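Local coordinates for [PSI+] inducibility protein 3 (Saccharomyces cerevisiae, PDB 1ZX6) that promotes de novo appearance of the [PSI+] prion form of SUP35 when overproduced and interacts with LAS17 and RSP5, represented here by its SH3 domain, at residues E3-Y9 and P23-L29; L33-Y38 and I48-V54. All coordinates share one frame; numbering follows the deposited sequence.

Interaction 1 of 2, residues E3-Y9 and P23-L29; sequences EYVEALY and PGDKVQL
Val-5 and Val-27 form the central hydrogen-bonded pair between antiparallel strands 4-7 and 26-29. Their backbones bond both ways, Val-5 N to Val-27 O at 3.0 Å and Val-27 N to Val-5 O at 2.9 Å. Leu-29 N to Glu-3 O continues the pairing at one end, Ala-7 N to Asp-25 O at the other. Beyond the strands Gly-24 N still reaches Ala-7 O, with the donor tilted 33° from the carbonyl plane.

Apolar contacts fill the face that carries Val-5 and Val-27. CG2 of Val-5 meets CB of Val-27 at 3.9 Å, while its other branch, CG1, reaches CD2 of Leu-29 at 4.1 Å. The Leu-29 side chain also runs alongside that of Glu-3.

Tyr-4 and Gln-28 lie on the other face. The Tyr-4 ring, its CG anti to the carbonyl carbon (chi1 -79°), lies over Gln-28. CA of Gln-28 sits 3.9 Å from the ring centroid, a CH-pi contact. The extended Gln-28 chain follows the ring outward, and its amide plane is turned only 8° from that of the ring.

Water joins the polar ends on this face. One water donates to Gly-24 O and accepts from Lys-26 NZ at 3.0 Å, with a weak bond to Glu-6 OE2. The charged ends of Glu-6 and Lys-26 do not touch.

Strand 4-7 lies between strands 26-32 and 54-56, with Glu-6 bonded through its backbone to Lys-55. On its other side, strand 26-32 pairs with strand 37-42; Leu-29 touches Tyr-38 there.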
# COMPACT_ATOMS: atom_id res chain seq x y z
N GLU A 3 -12.44 1.91 0.75
CA GLU A 3 -11.51 2.58 -0.22
C GLU A 3 -10.40 1.65 -0.66
O GLU A 3 -9.75 1.04 0.20
CB GLU A 3 -10.82 3.77 0.42
CG GLU A 3 -11.72 4.88 0.91
CD GLU A 3 -10.94 6.18 1.09
OE1 GLU A 3 -9.84 6.32 0.48
OE2 GLU A 3 -11.43 7.06 1.84
N TYR A 4 -10.16 1.62 -1.97
CA TYR A 4 -9.06 0.83 -2.56
C TYR A 4 -8.19 1.71 -3.42
O TYR A 4 -8.67 2.63 -4.07
CB TYR A 4 -9.59 -0.33 -3.42
CG TYR A 4 -10.05 -1.53 -2.61
CD1 TYR A 4 -11.23 -1.48 -1.91
CD2 TYR A 4 -9.32 -2.71 -2.59
CE1 TYR A 4 -11.68 -2.57 -1.17
CE2 TYR A 4 -9.76 -3.81 -1.86
CZ TYR A 4 -10.93 -3.72 -1.16
OH TYR A 4 -11.38 -4.80 -0.42
N VAL A 5 -6.90 1.41 -3.42
CA VAL A 5 -5.90 2.14 -4.18
C VAL A 5 -5.15 1.14 -5.06
O VAL A 5 -5.18 -0.07 -4.79
CB VAL A 5 -4.92 2.92 -3.24
CG1 VAL A 5 -5.70 4.01 -2.43
CG2 VAL A 5 -4.17 2.02 -2.29
N GLU A 6 -4.47 1.64 -6.07
CA GLU A 6 -3.71 0.76 -6.98
C GLU A 6 -2.24 1.18 -6.98
O GLU A 6 -1.93 2.36 -7.19
CB GLU A 6 -4.27 0.82 -8.41
CG GLU A 6 -3.52 -0.09 -9.39
CD GLU A 6 -4.06 -0.04 -10.82
OE1 GLU A 6 -5.02 0.69 -11.10
OE2 GLU A 6 -3.51 -0.77 -11.67
N ALA A 7 -1.34 0.21 -6.81
CA ALA A 7 0.11 0.46 -6.86
C ALA A 7 0.59 0.74 -8.28
O ALA A 7 0.19 0.05 -9.25
CB ALA A 7 0.90 -0.73 -6.28
N LEU A 8 1.38 1.81 -8.41
CA LEU A 8 1.91 2.26 -9.70
C LEU A 8 3.37 1.89 -9.85
O LEU A 8 3.89 1.87 -10.96
CB LEU A 8 1.80 3.77 -9.82
CG LEU A 8 0.50 4.42 -10.24
CD1 LEU A 8 0.62 5.93 -10.12
CD2 LEU A 8 0.14 4.02 -11.66
N TYR A 9 4.02 1.66 -8.71
CA TYR A 9 5.47 1.41 -8.65
C TYR A 9 5.73 0.27 -7.64
O TYR A 9 4.93 0.04 -6.72
CB TYR A 9 6.22 2.67 -8.17
CG TYR A 9 5.82 3.95 -8.86
CD1 TYR A 9 6.41 4.33 -10.05
CD2 TYR A 9 4.88 4.80 -8.29
CE1 TYR A 9 6.04 5.51 -10.69
CE2 TYR A 9 4.50 5.97 -8.92
CZ TYR A 9 5.07 6.32 -10.12
OH TYR A 9 4.71 7.50 -10.78
N PRO A 23 3.50 -3.19 -9.13
CA PRO A 23 2.56 -2.38 -9.90
C PRO A 23 1.33 -3.16 -10.36
O PRO A 23 1.47 -4.29 -10.86
CB PRO A 23 3.40 -1.94 -11.11
CG PRO A 23 4.81 -2.04 -10.65
CD PRO A 23 4.85 -3.21 -9.73
N GLY A 24 0.15 -2.57 -10.18
CA GLY A 24 -1.11 -3.19 -10.53
C GLY A 24 -1.85 -3.75 -9.32
O GLY A 24 -3.04 -4.02 -9.42
N ASP A 25 -1.14 -3.95 -8.21
CA ASP A 25 -1.73 -4.51 -6.99
C ASP A 25 -2.78 -3.53 -6.47
O ASP A 25 -2.48 -2.36 -6.31
CB ASP A 25 -0.71 -4.66 -5.85
CG ASP A 25 0.19 -5.89 -5.98
OD1 ASP A 25 -0.09 -6.77 -6.82
OD2 ASP A 25 1.18 -5.96 -5.18
N LYS A 26 -4.00 -4.03 -6.20
CA LYS A 26 -5.06 -3.23 -5.56
C LYS A 26 -5.10 -3.54 -4.07
O LYS A 26 -5.13 -4.70 -3.66
CB LYS A 26 -6.40 -3.47 -6.25
CG LYS A 26 -6.38 -3.01 -7.74
CD LYS A 26 -7.60 -3.39 -8.55
CE LYS A 26 -7.69 -4.86 -8.80
NZ LYS A 26 -6.52 -5.46 -9.53
N VAL A 27 -5.11 -2.48 -3.27
CA VAL A 27 -4.86 -2.53 -1.84
C VAL A 27 -6.07 -1.94 -1.15
O VAL A 27 -6.54 -0.86 -1.53
CB VAL A 27 -3.63 -1.72 -1.49
CG1 VAL A 27 -3.29 -1.80 -0.03
CG2 VAL A 27 -2.45 -2.16 -2.35
N GLN A 28 -6.58 -2.64 -0.15
CA GLN A 28 -7.64 -2.09 0.68
C GLN A 28 -7.00 -1.07 1.62
O GLN A 28 -6.13 -1.41 2.38
CB GLN A 28 -8.32 -3.19 1.49
CG GLN A 28 -9.46 -2.67 2.33
CD GLN A 28 -10.25 -3.76 3.05
OE1 GLN A 28 -9.84 -4.93 3.10
NE2 GLN A 28 -11.40 -3.39 3.58
N LEU A 29 -7.44 0.19 1.55
CA LEU A 29 -6.85 1.22 2.39
C LEU A 29 -7.52 1.20 3.75
O LEU A 29 -8.73 1.46 3.85
CB LEU A 29 -7.01 2.60 1.71
CG LEU A 29 -6.48 3.85 2.39
CD1 LEU A 29 -5.07 3.69 2.93
CD2 LEU A 29 -6.57 5.04 1.41
O HOH W 1 -13.09 -0.81 2.16
O HOH W 2 -4.93 -3.85 -11.43

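Interaction 2 of 2, residues L33-Y38 and I48-V54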
# COMPACT_ATOMS: atom_id res chain seq x y z
N LEU A 33 -2.12 6.99 7.69
CA LEU A 33 -1.34 7.30 8.92
C LEU A 33 -0.80 8.75 8.93
O LEU A 33 -0.76 9.40 9.96
CB LEU A 33 -0.20 6.28 9.08
CG LEU A 33 -0.64 4.82 9.17
CD1 LEU A 33 0.56 3.89 9.19
CD2 LEU A 33 -1.51 4.61 10.39
N SER A 34 -0.35 9.20 7.75
CA SER A 34 0.14 10.55 7.50
C SER A 34 0.09 10.75 5.97
O SER A 34 -0.29 9.83 5.22
CB SER A 34 1.56 10.69 8.02
OG SER A 34 2.45 10.02 7.11
N PRO A 35 0.47 11.95 5.49
CA PRO A 35 0.54 12.15 4.06
C PRO A 35 1.49 11.17 3.40
O PRO A 35 1.38 10.96 2.19
CB PRO A 35 1.09 13.57 3.93
CG PRO A 35 0.79 14.26 5.23
CD PRO A 35 0.77 13.18 6.26
N GLU A 36 2.42 10.62 4.18
CA GLU A 36 3.50 9.85 3.58
C GLU A 36 3.45 8.34 3.74
O GLU A 36 4.08 7.65 2.95
CB GLU A 36 4.83 10.42 4.08
CG GLU A 36 5.09 11.84 3.46
CD GLU A 36 6.49 12.38 3.69
OE1 GLU A 36 7.31 11.71 4.36
OE2 GLU A 36 6.76 13.51 3.21
N TRP A 37 2.72 7.83 4.73
CA TRP A 37 2.55 6.41 4.99
C TRP A 37 1.07 6.06 5.18
O TRP A 37 0.35 6.74 5.96
CB TRP A 37 3.34 5.99 6.23
CG TRP A 37 4.82 6.01 6.00
CD1 TRP A 37 5.69 7.05 6.19
CD2 TRP A 37 5.60 4.92 5.52
NE1 TRP A 37 6.98 6.67 5.84
CE2 TRP A 37 6.95 5.37 5.43
CE3 TRP A 37 5.29 3.61 5.16
CZ2 TRP A 37 7.99 4.53 4.98
CZ3 TRP A 37 6.33 2.78 4.69
CH2 TRP A 37 7.66 3.25 4.62
N TYR A 38 0.64 5.01 4.46
CA TYR A 38 -0.66 4.37 4.59
C TYR A 38 -0.53 2.95 5.16
O TYR A 38 0.52 2.29 4.99
CB TYR A 38 -1.35 4.28 3.23
CG TYR A 38 -1.76 5.59 2.57
CD1 TYR A 38 -1.71 6.79 3.26
CD2 TYR A 38 -2.25 5.59 1.26
CE1 TYR A 38 -2.08 7.98 2.65
CE2 TYR A 38 -2.65 6.78 0.65
CZ TYR A 38 -2.57 7.95 1.36
OH TYR A 38 -2.94 9.16 0.82
N ILE A 48 2.25 -1.51 6.15
CA ILE A 48 2.36 -0.12 5.79
C ILE A 48 3.24 0.06 4.56
O ILE A 48 4.15 -0.74 4.29
CB ILE A 48 2.81 0.76 6.98
CG1 ILE A 48 4.23 0.46 7.42
CG2 ILE A 48 1.83 0.58 8.17
CD1 ILE A 48 4.75 1.49 8.44
N PHE A 49 2.98 1.15 3.86
CA PHE A 49 3.64 1.42 2.60
C PHE A 49 3.60 2.92 2.35
O PHE A 49 2.69 3.58 2.85
CB PHE A 49 3.00 0.65 1.45
CG PHE A 49 1.57 0.97 1.23
CD1 PHE A 49 1.20 1.99 0.35
CD2 PHE A 49 0.59 0.31 1.94
CE1 PHE A 49 -0.14 2.33 0.16
CE2 PHE A 49 -0.74 0.63 1.75
CZ PHE A 49 -1.11 1.65 0.86
N PRO A 50 4.57 3.48 1.61
CA PRO A 50 4.48 4.93 1.33
C PRO A 50 3.34 5.31 0.38
O PRO A 50 3.10 4.66 -0.61
CB PRO A 50 5.85 5.27 0.74
CG PRO A 50 6.70 3.95 0.95
CD PRO A 50 5.74 2.88 0.92
N ALA A 51 2.64 6.40 0.69
CA ALA A 51 1.48 6.83 -0.04
C ALA A 51 1.74 7.17 -1.49
O ALA A 51 0.86 6.97 -2.33
CB ALA A 51 0.86 8.06 0.66
N ASN A 52 2.96 7.61 -1.83
CA ASN A 52 3.24 8.01 -3.21
C ASN A 52 3.50 6.82 -4.18
O ASN A 52 3.74 7.05 -5.37
CB ASN A 52 4.37 9.05 -3.28
CG ASN A 52 5.74 8.50 -2.89
OD1 ASN A 52 5.84 7.43 -2.30
ND2 ASN A 52 6.81 9.24 -3.24
N TYR A 53 3.43 5.58 -3.69
CA TYR A 53 3.46 4.38 -4.54
C TYR A 53 2.12 4.06 -5.22
O TYR A 53 2.06 3.20 -6.10
CB TYR A 53 3.96 3.16 -3.73
CG TYR A 53 5.45 3.14 -3.57
CD1 TYR A 53 6.26 2.40 -4.45
CD2 TYR A 53 6.08 3.90 -2.58
CE1 TYR A 53 7.61 2.43 -4.33
CE2 TYR A 53 7.46 3.93 -2.48
CZ TYR A 53 8.21 3.17 -3.34
OH TYR A 53 9.58 3.19 -3.27
N VAL A 54 1.03 4.71 -4.78
CA VAL A 54 -0.32 4.34 -5.23
C VAL A 54 -1.17 5.50 -5.77
O VAL A 54 -0.87 6.66 -5.50
CB VAL A 54 -1.15 3.68 -4.08
CG1 VAL A 54 -0.44 2.45 -3.55
CG2 VAL A 54 -1.42 4.66 -2.95
O HOH W 3 4.72 8.89 0.40
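The methyl of Ala-51 sits over one face of the Tyr-38 ring, a CH-pi contact. Its CB stands 3.5 Å from the ring centroid and almost over the centre, only 14° off the normal. The same methyl also touches Pro-35 O, at 3.3 Å, off to one side of the ring.

A second bump is the CB of Tyr-38 itself, which rests over one face of the Phe-49 ring, 4.0 Å from the centroid. Phe-49 has CG between its backbone N and carbonyl carbon (chi1 60°), which turns the ring toward Tyr-38 CB. The two side chains cross obliquely.

Trp-37 and Pro-50 occupy the other face of the hairpin. They lie side by side and point the same way. Pro-50 CG sits over the six-membered ring of Trp-37, 4.1 Å from its centroid. CE3 of the indole also fits against the backbone, 3.4 Å from Phe-49 C. Ile-48 closes this end: its CD1 meets Trp-37 CE3, and its CG2 branch meets CD1 of Leu-33.

The backbones pair through Tyr-38 and Phe-49, each N bonded to the other's O. Ala-51 N reaches Glu-36 O from above the carbonyl plane, 60° out of it. A water donates to the same oxygen and accepts from Asn-52 N. Before the strand, Ser-34 OG takes N-H bonds from Glu-36 and Trp-37, an ST turn and ST motif that fasten the loop.

This is the SH3 pattern of a hairpin, here strands 37-42 and 45-50, running into a 3-10 turn at 51-53. In SH3 domains the equivalents of Trp-37, Pro-50 and Tyr-53 usually line the proline-rich peptide groove, and probably do so here.

How the interactions relate
Interactions 1 and 2 have centres 11 Å apart and belong to one antiparallel SH3 sheet. Strands 26-32 and 37-42 are adjacent in that sheet and connect the two contacts: Leu-29 CD1 packs on Tyr-38 CB at 3.8 Å. A second junction lies at the 3-10 turn, where Leu-8 N is 2.8 Å from Tyr-53 O, a probable hydrogen bond. Beside it Glu-6 O lies 3.5 Å from Val-54 CB. Tyr-9 of interaction 1 also packs on Tyr-53 of interaction 2; the backbone O of Tyr-9 is 3.5 Å from Tyr-53 CD1. By analogy with other SH3 domains, this pair of tyrosines and Trp-37 probably contribute to one peptide-binding surface. No peptide is present.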